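Local coordinates for cell division control protein 45 cdc45 putative (Entamoeba histolytica, PDB 6CC2) that probably acts in chromosome replication as a RecJ-like Cdc45 protein, the kind that joins MCM and GINS proteins in the eukaryotic replicative helicase, at residues D269-F272 with E276-S279; L323-Y328 with Y332-L337. All coordinates share one frame; numbering follows the deposited sequence.

Interaction 1: residues D269-F272 with E276-S279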
ATOM      1  N   ASP A 269      20.347   9.685   3.011  1.00 19.07           N
ATOM      2  CA  ASP A 269      19.044   9.537   3.631  1.00 19.40           C
ATOM      3  C   ASP A 269      18.210   8.446   2.981  1.00 21.37           C
ATOM      4  O   ASP A 269      17.436   7.781   3.670  1.00 19.92           O
ATOM      5  CB  ASP A 269      18.322  10.866   3.591  1.00 19.80           C
ATOM      6  CG  ASP A 269      18.671  11.735   4.799  1.00 31.03           C
ATOM      7  OD1 ASP A 269      18.820  11.164   5.897  1.00 35.02           O
ATOM      8  OD2 ASP A 269      18.827  12.952   4.642  1.00 36.86           O
ATOM      9  N   SER A 270      18.375   8.206   1.679  1.00 18.40           N
ATOM     10  CA  SER A 270      17.638   7.103   1.066  1.00 19.44           C
ATOM     11  C   SER A 270      18.064   5.785   1.687  1.00 19.82           C
ATOM     12  O   SER A 270      17.235   4.943   2.046  1.00 18.60           O
ATOM     13  CB  SER A 270      17.856   7.106  -0.446  1.00 19.56           C
ATOM     14  OG  SER A 270      17.188   6.007  -1.048  1.00 19.07           O
ATOM     15  N   LEU A 271      19.368   5.587   1.829  1.00 18.60           N
ATOM     16  CA  LEU A 271      19.857   4.345   2.420  1.00 18.30           C
ATOM     17  C   LEU A 271      19.387   4.183   3.856  1.00 21.68           C
ATOM     18  O   LEU A 271      18.947   3.102   4.253  1.00 21.85           O
ATOM     19  CB  LEU A 271      21.386   4.301   2.353  1.00 22.71           C
ATOM     20  CG  LEU A 271      22.071   3.074   2.931  1.00 26.74           C
ATOM     21  CD1 LEU A 271      21.581   1.800   2.290  1.00 30.73           C
ATOM     22  CD2 LEU A 271      23.583   3.214   2.767  1.00 27.26           C
ATOM     23  N   PHE A 272      19.446   5.256   4.642  1.00 21.54           N
ATOM     24  CA  PHE A 272      19.083   5.158   6.059  1.00 22.33           C
ATOM     25  C   PHE A 272      17.600   4.863   6.247  1.00 21.67           C
ATOM     26  O   PHE A 272      17.223   4.261   7.253  1.00 23.18           O
ATOM     27  CB  PHE A 272      19.462   6.454   6.779  1.00 21.39           C
ATOM     28  CG  PHE A 272      19.426   6.344   8.292  1.00 19.85           C
ATOM     29  CD1 PHE A 272      20.488   5.800   8.980  1.00 22.09           C
ATOM     30  CD2 PHE A 272      18.326   6.778   8.990  1.00 23.64           C
ATOM     31  CE1 PHE A 272      20.457   5.698  10.351  1.00 24.44           C
ATOM     32  CE2 PHE A 272      18.282   6.674  10.381  1.00 25.66           C
ATOM     33  CZ  PHE A 272      19.353   6.133  11.049  1.00 24.72           C
ATOM     34  N   GLU A 276      14.164  -2.415   4.984  1.00 21.14           N
ATOM     35  CA  GLU A 276      14.746  -3.756   5.035  1.00 23.15           C
ATOM     36  C   GLU A 276      16.263  -3.682   5.061  1.00 23.30           C
ATOM     37  O   GLU A 276      16.917  -4.471   5.741  1.00 25.97           O
ATOM     38  CB  GLU A 276      14.287  -4.592   3.832  1.00 32.64           C
ATOM     39  CG  GLU A 276      14.959  -5.977   3.786  1.00 54.32           C
ATOM     40  CD  GLU A 276      14.417  -6.877   2.685  1.00 74.38           C
ATOM     41  OE1 GLU A 276      13.190  -6.864   2.444  1.00 81.04           O
ATOM     42  OE2 GLU A 276      15.223  -7.597   2.059  1.00 79.95           O
ATOM     43  N   ILE A 277      16.827  -2.704   4.351  1.00 22.26           N
ATOM     44  CA  ILE A 277      18.288  -2.578   4.294  1.00 21.06           C
ATOM     45  C   ILE A 277      18.821  -2.034   5.600  1.00 22.33           C
ATOM     46  O   ILE A 277      19.781  -2.560   6.169  1.00 23.01           O
ATOM     47  CB  ILE A 277      18.670  -1.677   3.097  1.00 24.90           C
ATOM     48  CG1 ILE A 277      18.004  -2.179   1.828  1.00 27.67           C
ATOM     49  CG2 ILE A 277      20.161  -1.606   2.933  1.00 30.36           C
ATOM     50  CD1 ILE A 277      18.248  -3.633   1.500  1.00 36.06           C
ATOM     51  N   ALA A 278      18.184  -0.979   6.125  1.00 23.73           N
ATOM     52  CA  ALA A 278      18.614  -0.436   7.418  1.00 23.72           C
ATOM     53  C   ALA A 278      18.552  -1.484   8.518  1.00 22.71           C
ATOM     54  O   ALA A 278      19.450  -1.568   9.373  1.00 22.22           O
ATOM     55  CB  ALA A 278      17.751   0.770   7.773  1.00 23.21           C
ATOM     56  N   SER A 279      17.512  -2.320   8.508  1.00 22.74           N
ATOM     57  CA  SER A 279      17.394  -3.361   9.515  1.00 22.16           C
ATOM     58  C   SER A 279      18.546  -4.358   9.418  1.00 26.73           C
ATOM     59  O   SER A 279      19.087  -4.783  10.428  1.00 31.53           O
ATOM     60  CB  SER A 279      16.057  -4.087   9.369  1.00 28.39           C
ATOM     61  OG  SER A 279      14.977  -3.201   9.618  1.00 37.42           O
TER

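Interaction 2: residues L323-Y328 with Y332-L337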
ATOM      1  N   LEU A 323      29.200  -0.506  -6.468  1.00 25.94           N
ATOM      2  CA  LEU A 323      30.099  -1.645  -6.293  1.00 29.25           C
ATOM      3  C   LEU A 323      30.137  -2.090  -4.838  1.00 32.41           C
ATOM      4  O   LEU A 323      30.113  -3.292  -4.551  1.00 31.20           O
ATOM      5  CB  LEU A 323      31.496  -1.278  -6.771  1.00 27.92           C
ATOM      6  CG  LEU A 323      32.547  -2.391  -6.684  1.00 38.15           C
ATOM      7  CD1 LEU A 323      32.070  -3.619  -7.443  1.00 44.92           C
ATOM      8  CD2 LEU A 323      33.896  -1.915  -7.224  1.00 45.93           C
ATOM      9  N   LYS A 324      30.202  -1.137  -3.908  1.00 27.28           N
ATOM     10  CA  LYS A 324      30.229  -1.478  -2.494  1.00 27.68           C
ATOM     11  C   LYS A 324      28.931  -2.143  -2.059  1.00 27.51           C
ATOM     12  O   LYS A 324      28.962  -3.131  -1.309  1.00 30.05           O
ATOM     13  CB  LYS A 324      30.496  -0.218  -1.667  1.00 29.01           C
ATOM     14  CG  LYS A 324      31.959   0.262  -1.727  1.00 31.31           C
ATOM     15  CD  LYS A 324      32.875  -0.758  -1.093  1.00 37.51           C
ATOM     16  CE  LYS A 324      34.168  -0.120  -0.579  1.00 45.40           C
ATOM     17  NZ  LYS A 324      35.038  -1.115   0.078  1.00 47.87           N
HETATM   18  N   MSE A 325      27.786  -1.639  -2.535  1.00 27.86           N
HETATM   19  CA  MSE A 325      26.488  -2.173  -2.149  1.00 28.87           C
HETATM   20  C   MSE A 325      26.281  -3.577  -2.700  1.00 28.60           C
HETATM   21  O   MSE A 325      25.644  -4.418  -2.058  1.00 27.72           O
HETATM   22  CB  MSE A 325      25.370  -1.254  -2.609  1.00 33.23           C
HETATM   23  CG  MSE A 325      25.167  -0.034  -1.736  1.00 43.33           C
HETATM   24 SE   MSE A 325      24.554  -0.485   0.081  1.00 47.41          SE
HETATM   25  CE  MSE A 325      22.913  -1.397  -0.369  1.00 54.95           C
ATOM     26  N   GLU A 326      26.808  -3.835  -3.898  1.00 31.14           N
ATOM     27  CA  GLU A 326      26.789  -5.188  -4.430  1.00 39.09           C
ATOM     28  C   GLU A 326      27.440  -6.153  -3.450  1.00 35.52           C
ATOM     29  O   GLU A 326      26.865  -7.198  -3.123  1.00 33.84           O
ATOM     30  CB  GLU A 326      27.486  -5.230  -5.789  1.00 54.39           C
ATOM     31  CG  GLU A 326      26.671  -4.611  -6.919  1.00 71.27           C
ATOM     32  CD  GLU A 326      27.371  -4.686  -8.267  1.00 79.90           C
ATOM     33  OE1 GLU A 326      28.454  -5.306  -8.347  1.00 83.06           O
ATOM     34  OE2 GLU A 326      26.839  -4.123  -9.245  1.00 79.26           O
ATOM     35  N   GLY A 327      28.634  -5.801  -2.950  1.00 32.35           N
ATOM     36  CA  GLY A 327      29.300  -6.644  -1.969  1.00 33.88           C
ATOM     37  C   GLY A 327      28.537  -6.726  -0.660  1.00 35.03           C
ATOM     38  O   GLY A 327      28.327  -7.813  -0.117  1.00 34.68           O
ATOM     39  N   TYR A 328      28.108  -5.577  -0.133  1.00 31.98           N
ATOM     40  CA  TYR A 328      27.343  -5.589   1.113  1.00 31.02           C
ATOM     41  C   TYR A 328      26.107  -6.478   0.980  1.00 30.74           C
ATOM     42  O   TYR A 328      25.724  -7.171   1.925  1.00 32.51           O
ATOM     43  CB  TYR A 328      26.916  -4.174   1.501  1.00 32.32           C
ATOM     44  CG  TYR A 328      28.042  -3.213   1.810  1.00 32.96           C
ATOM     45  CD1 TYR A 328      29.271  -3.661   2.266  1.00 36.36           C
ATOM     46  CD2 TYR A 328      27.861  -1.849   1.655  1.00 31.47           C
ATOM     47  CE1 TYR A 328      30.294  -2.769   2.555  1.00 39.71           C
ATOM     48  CE2 TYR A 328      28.860  -0.955   1.941  1.00 40.17           C
ATOM     49  CZ  TYR A 328      30.078  -1.417   2.385  1.00 41.19           C
ATOM     50  OH  TYR A 328      31.068  -0.506   2.659  1.00 44.79           O
ATOM     51  N   TYR A 332      25.398  -9.232   3.841  1.00 34.78           N
ATOM     52  CA  TYR A 332      24.251  -9.057   4.713  1.00 31.09           C
ATOM     53  C   TYR A 332      22.971  -9.634   4.135  1.00 31.46           C
ATOM     54  O   TYR A 332      21.886  -9.409   4.700  1.00 36.90           O
ATOM     55  CB  TYR A 332      24.039  -7.564   5.012  1.00 31.08           C
ATOM     56  CG  TYR A 332      25.177  -6.916   5.774  1.00 33.73           C
ATOM     57  CD1 TYR A 332      25.295  -7.073   7.148  1.00 38.84           C
ATOM     58  CD2 TYR A 332      26.117  -6.129   5.121  1.00 39.59           C
ATOM     59  CE1 TYR A 332      26.336  -6.483   7.850  1.00 46.16           C
ATOM     60  CE2 TYR A 332      27.154  -5.529   5.811  1.00 44.09           C
ATOM     61  CZ  TYR A 332      27.259  -5.710   7.178  1.00 48.19           C
ATOM     62  OH  TYR A 332      28.289  -5.116   7.868  1.00 48.02           O
ATOM     63  N   HIS A 333      23.045 -10.303   2.989  1.00 31.82           N
ATOM     64  CA  HIS A 333      21.903 -11.005   2.393  1.00 37.41           C
ATOM     65  C   HIS A 333      20.701 -10.088   2.152  1.00 37.53           C
ATOM     66  O   HIS A 333      19.592 -10.313   2.641  1.00 34.45           O
ATOM     67  CB  HIS A 333      21.518 -12.204   3.264  1.00 46.39           C
ATOM     68  CG  HIS A 333      22.646 -13.164   3.491  1.00 57.19           C
ATOM     69  ND1 HIS A 333      23.351 -13.219   4.675  1.00 59.41           N
ATOM     70  CD2 HIS A 333      23.207 -14.088   2.676  1.00 59.85           C
ATOM     71  CE1 HIS A 333      24.288 -14.145   4.583  1.00 61.11           C
ATOM     72  NE2 HIS A 333      24.223 -14.687   3.380  1.00 62.04           N
ATOM     73  N   PHE A 334      20.931  -9.048   1.358  1.00 32.83           N
ATOM     74  CA  PHE A 334      19.835  -8.298   0.754  1.00 28.26           C
ATOM     75  C   PHE A 334      20.061  -8.192  -0.754  1.00 26.68           C
ATOM     76  O   PHE A 334      19.975  -7.121  -1.356  1.00 29.77           O
ATOM     77  CB  PHE A 334      19.613  -6.919   1.402  1.00 29.98           C
ATOM     78  CG  PHE A 334      20.856  -6.058   1.548  1.00 29.00           C
ATOM     79  CD1 PHE A 334      21.301  -5.275   0.505  1.00 32.33           C
ATOM     80  CD2 PHE A 334      21.524  -5.981   2.764  1.00 27.62           C
ATOM     81  CE1 PHE A 334      22.407  -4.464   0.642  1.00 29.50           C
ATOM     82  CE2 PHE A 334      22.626  -5.175   2.920  1.00 30.55           C
ATOM     83  CZ  PHE A 334      23.080  -4.406   1.855  1.00 27.24           C
ATOM     84  N   GLU A 335      20.279  -9.349  -1.388  1.00 26.26           N
ATOM     85  CA  GLU A 335      20.491  -9.382  -2.833  1.00 27.22           C
ATOM     86  C   GLU A 335      19.263  -8.942  -3.606  1.00 29.56           C
ATOM     87  O   GLU A 335      19.393  -8.494  -4.752  1.00 31.76           O
ATOM     88  CB  GLU A 335      20.883 -10.796  -3.269  1.00 32.34           C
ATOM     89  CG  GLU A 335      22.180 -11.325  -2.655  1.00 43.06           C
ATOM     90  CD  GLU A 335      21.977 -11.954  -1.277  1.00 60.01           C
ATOM     91  OE1 GLU A 335      20.880 -11.811  -0.691  1.00 63.10           O
ATOM     92  OE2 GLU A 335      22.926 -12.598  -0.781  1.00 68.85           O
ATOM     93  N   ASN A 336      18.066  -9.091  -3.018  1.00 26.33           N
ATOM     94  CA  ASN A 336      16.834  -8.597  -3.639  1.00 26.10           C
ATOM     95  C   ASN A 336      16.765  -7.076  -3.666  1.00 24.00           C
ATOM     96  O   ASN A 336      15.760  -6.516  -4.119  1.00 25.90           O
ATOM     97  CB  ASN A 336      15.598  -9.129  -2.924  1.00 33.29           C
ATOM     98  CG  ASN A 336      15.257 -10.542  -3.322  1.00 38.28           C
ATOM     99  OD1 ASN A 336      15.688 -11.026  -4.362  1.00 42.79           O
ATOM    100  ND2 ASN A 336      14.480 -11.214  -2.485  1.00 37.97           N
ATOM    101  N   LEU A 337      17.788  -6.385  -3.170  1.00 24.22           N
ATOM    102  CA  LEU A 337      17.829  -4.943  -3.368  1.00 23.29           C
ATOM    103  C   LEU A 337      17.939  -4.601  -4.850  1.00 22.11           C
ATOM    104  O   LEU A 337      17.498  -3.531  -5.279  1.00 23.63           O
ATOM    105  CB  LEU A 337      18.993  -4.347  -2.602  1.00 25.29           C
ATOM    106  CG  LEU A 337      19.153  -2.831  -2.692  1.00 25.90           C
ATOM    107  CD1 LEU A 337      17.942  -2.115  -2.150  1.00 25.76           C
ATOM    108  CD2 LEU A 337      20.402  -2.434  -1.952  1.00 27.57           C
TER

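Interaction 1: residues D269-F272 with E276-S279
The backbone oxygen Phe272 O, near the end of helix 267-273, accepts a hydrogen bond from Trp284 NE1 and also meets the methyl of Ala278, with Phe272 O to Ala278 CB at 3.6 Å. The indole N-H supplies a polar partner for a carbonyl lying close to the C-terminal end of its helix, while the methyl lies against the same oxygen by van der Waals contact. Alanine suits this place because the CB is its whole side chain and points at helix 267-273, and because it lets the two backbones come near: Phe272 CA and Ala278 CA are 5.8 Å apart.

Two consecutive short helices, 267-273 and 275-281, are joined here by a break of one residue, Thr274, in a largely helical part of the chain. No hydrogen bond joins 269-272 to 276-279 directly, so apolar contact does the rest of the work. Leu271 reaches over with a single branch: CD1 lies 3.7 Å from Ile277 CG2, and the two side chains cross at about a right angle. In Leu271 CG stands opposite the backbone N (chi1 180°), which places it beside the carbonyl carbon, from where CD1 comes near Ile277. The beta-branch of Ile277 divides its labour. Its CG2 methyl faces Leu271, whereas CG1 and CD1, with chi1 at -52°, lead away to Phe334. A leucine and an isoleucine fit this buried seam, since both offer branched hydrocarbon and ask for no polar partner. Phe272 sets its CB bond away from the second helix; its ring meets the Trp284 ring edge-to-face and rests on Val408 and Ile412 of helix 393-417.

Interaction 2: residues L323-Y328 with Y332-L337
The contact is the C-terminal end of helix 315-331, where the chain leaves the helix after an i to i-4 bond: Tyr332 N donates to Tyr328 O at 2.8 Å, almost straight with an N-H...O angle of 171°. The same oxygen lies at the edge of the Tyr332 ring, near its plane, 3.4 Å from Tyr332 CD2. At His333 the backbone leaves helical geometry with a positive phi of 57°, the turn that ends the helix and brings the chain back at a slant, toward strand 338-344. That reversal sets Phe334 against the last turns of the helix. Its ring approaches obliquely, with Phe334 CZ 3.9 Å from Tyr328 CB, and the methyl of Met325 packs near Phe334 and Leu337, though its precise position is doubtful. A long unbranched apolar chain, methionine in kind though selenomethionine as modelled, can bend to reach this buried position, and Met325 does so at both chi2 and chi3. Its selenium sits in plane at the edge of the Tyr328 ring, whose hydroxyl is hydrogen-bonded to Asp298 OD2. Phe334 rests in turn on Ile277, Lys280 and Leu281 of helix 275-281.

In the fold
Following the chain from the N terminus, strand 251-257 leads into helix 267-273, and interaction 1 closes across the break at Thr274, between helices 267-273 and 275-281. The chain then runs through further helices to helix 315-331, after whose end interaction 2 turns the chain back before strand 338-344 begins. The two are in series, neither nested nor crossed, yet their centres lie about 12 Å apart. They touch through Ile277 CD1, which is 3.6 Å from Phe334 CB and 4.0 Å from Leu337 CD1, while Lys280 NZ hydrogen-bonds to His333 O. Backbone bonds between Leu337 and Gln258 bring the two ends of this helical excursion back together.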